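Local coordinates for Low molecular weight protein-tyrosine-phosphatase YfkJ (Bacillus subtilis, PDB 4ETM) that removes phosphate from phosphotyrosine residues of proteins as a low molecular weight tyrosine phosphatase and takes part in resistance to ethanol stress, at residues Val21-Leu26 with Ile52-Ala57. Numbering follows the deposited sequence.
Sequences VLFVCL and IKADSA. With K (potassium ion), chain E; PO4 (phosphate ion), chain C.
Val21, Phe23 and Cys25 turn their backbone N-H groups to the strand 52-57, the parallel neighbour in a beta-alpha-beta crossover whose linking helix is 31-45. Five hydrogen bonds form the ladder: Val21 N to Lys53 O, Asp55 N to Val21 O, Phe23 N to Asp55 O, Ala57 N to Phe23 O and a last one from Cys25. This bond, Cys25 N to Ala57 O, is the longest at 3.3 Å.

On the face with Leu22, Asp55 and Ala57, the leucine CG lies anti to the backbone N (chi1 177°). Its CD1 reaches over the neighbouring strand, tightly packed at 3.5 Å from Ser56 CA and 4.1 Å from Ala57 CB; the small alanine leaves room for this branch. The Asp55 carboxylate, which also passes beside CD1, forms a salt bridge with Arg89.

On the other face, the apolar side chains of Val21 and Phe23 meet helix 149-170, and Phe23 also helix 31-45. Phe23 presents its ring edge to Ala54, with CE2 4.0 Å from Ala54 CB, while Val21 CG1 lies over one ring face near the rim and Phe39 makes an edge-to-face contact. Ser56, small enough to sit beside Phe23, hydrogen-bonds through OG to Glu36. Its carbonyl O, on the outer edge of the strand, makes a long contact to a potassium ion also bound by Asn28.

The ladder leads into the phosphate-binding loop: Cys25, the catalytic nucleophile, ends the strand, and its SG stands 3.4 Å from O3 of the bound phosphate, the same oxygen that receives a weak hydrogen bond from Leu26 N at 3.0 Å.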
loop_
_atom_site.group_PDB
_atom_site.type_symbol
_atom_site.label_atom_id
_atom_site.label_comp_id
_atom_site.label_asym_id
_atom_site.label_seq_id
_atom_site.Cartn_x
_atom_site.Cartn_y
_atom_site.Cartn_z
ATOM N N VAL A 21 5.567 14.357 13.710
ATOM C CA VAL A 21 5.864 13.282 12.774
ATOM C C VAL A 21 5.349 11.961 13.350
ATOM O O VAL A 21 5.721 11.590 14.455
ATOM C CB VAL A 21 7.385 13.177 12.547
ATOM C CG1 VAL A 21 7.711 12.076 11.561
ATOM C CG2 VAL A 21 7.942 14.513 12.062
ATOM N N LEU A 22 4.486 11.271 12.611
ATOM C CA LEU A 22 4.001 9.949 13.022
ATOM C C LEU A 22 4.586 8.879 12.115
ATOM O O LEU A 22 4.387 8.916 10.904
ATOM C CB LEU A 22 2.475 9.886 12.984
ATOM C CG LEU A 22 1.943 8.498 13.332
ATOM C CD1 LEU A 22 2.182 8.208 14.795
ATOM C CD2 LEU A 22 0.453 8.396 12.992
ATOM N N PHE A 23 5.349 7.957 12.703
ATOM C CA PHE A 23 5.887 6.808 11.975
ATOM C C PHE A 23 4.906 5.657 12.038
ATOM O O PHE A 23 4.352 5.372 13.090
ATOM C CB PHE A 23 7.242 6.379 12.521
ATOM C CG PHE A 23 8.308 7.407 12.350
ATOM C CD1 PHE A 23 8.969 7.544 11.138
ATOM C CD2 PHE A 23 8.638 8.257 13.394
ATOM C CE1 PHE A 23 9.954 8.499 10.972
ATOM C CE2 PHE A 23 9.634 9.225 13.234
ATOM C CZ PHE A 23 10.284 9.348 12.023
ATOM N N VAL A 24 4.649 5.022 10.905
ATOM C CA VAL A 24 3.622 3.985 10.870
ATOM C C VAL A 24 4.115 2.709 10.206
ATOM O O VAL A 24 4.661 2.732 9.087
ATOM C CB VAL A 24 2.341 4.470 10.138
ATOM C CG1 VAL A 24 1.282 3.370 10.087
ATOM C CG2 VAL A 24 1.759 5.705 10.808
ATOM N N CYS A 25 3.917 1.590 10.897
ATOM C CA CYS A 25 4.185 0.285 10.310
ATOM C C CYS A 25 2.972 -0.618 10.534
ATOM O O CYS A 25 1.882 -0.142 10.809
ATOM C CB CYS A 25 5.467 -0.321 10.879
ATOM S SG CYS A 25 5.474 -0.629 12.638
ATOM N N LEU A 26 3.159 -1.918 10.406
ATOM C CA LEU A 26 2.043 -2.848 10.537
ATOM C C LEU A 26 1.705 -3.146 11.994
ATOM O O LEU A 26 0.562 -2.946 12.431
ATOM C CB LEU A 26 2.369 -4.140 9.778
ATOM C CG LEU A 26 1.305 -5.235 9.856
ATOM C CD1 LEU A 26 0.027 -4.743 9.235
ATOM C CD2 LEU A 26 1.807 -6.506 9.157
ATOM N N ILE A 52 10.494 19.773 16.954
ATOM C CA ILE A 52 9.974 18.560 16.325
ATOM C C ILE A 52 9.601 17.484 17.350
ATOM O O ILE A 52 10.380 17.182 18.251
ATOM C CB ILE A 52 10.987 17.972 15.312
ATOM C CG1 ILE A 52 11.350 19.011 14.255
ATOM C CG2 ILE A 52 10.422 16.728 14.650
ATOM C CD1 ILE A 52 12.365 18.509 13.242
ATOM N N LYS A 53 8.408 16.907 17.201
ATOM C CA LYS A 53 7.959 15.829 18.067
ATOM C C LYS A 53 7.613 14.603 17.223
ATOM O O LYS A 53 6.985 14.733 16.173
ATOM C CB LYS A 53 6.735 16.266 18.869
ATOM C CG LYS A 53 6.398 15.313 19.999
ATOM C CD LYS A 53 5.205 15.788 20.814
ATOM C CE LYS A 53 4.886 14.805 21.933
ATOM N NZ LYS A 53 3.789 15.305 22.812
ATOM N N ALA A 54 8.010 13.418 17.679
ATOM C CA ALA A 54 7.698 12.193 16.938
ATOM C C ALA A 54 6.891 11.194 17.771
ATOM O O ALA A 54 6.962 11.200 19.002
ATOM C CB ALA A 54 8.980 11.546 16.406
ATOM N N ASP A 55 6.116 10.353 17.081
ATOM C CA ASP A 55 5.326 9.294 17.703
ATOM C C ASP A 55 5.284 8.160 16.689
ATOM O O ASP A 55 5.782 8.314 15.572
ATOM C CB ASP A 55 3.902 9.766 18.022
ATOM C CG ASP A 55 3.114 8.767 18.871
ATOM O OD1 ASP A 55 3.734 7.904 19.537
ATOM O OD2 ASP A 55 1.858 8.856 18.888
ATOM N N SER A 56 4.720 7.015 17.060
ATOM C CA SER A 56 4.519 5.954 16.075
ATOM C C SER A 56 3.155 5.312 16.256
ATOM O O SER A 56 2.463 5.622 17.187
ATOM C CB SER A 56 5.661 4.926 16.063
ATOM O OG SER A 56 5.919 4.352 17.325
ATOM N N ALA A 57 2.751 4.440 15.357
ATOM C CA ALA A 57 1.477 3.727 15.503
ATOM C C ALA A 57 1.424 2.658 14.438
ATOM O O ALA A 57 2.147 2.723 13.438
ATOM C CB ALA A 57 0.277 4.674 15.357
HETATM K K K E . 3.486 3.884 19.836
HETATM P P PO4 C . 6.297 -4.161 12.581
HETATM O O1 PO4 C . 6.519 -5.660 12.553
HETATM O O2 PO4 C . 5.903 -3.809 13.978
HETATM O O3 PO4 C . 5.226 -3.807 11.596
HETATM O O4 PO4 C . 7.547 -3.456 12.090
HETATM O O HOH W 1 6.128 1.951 19.967
#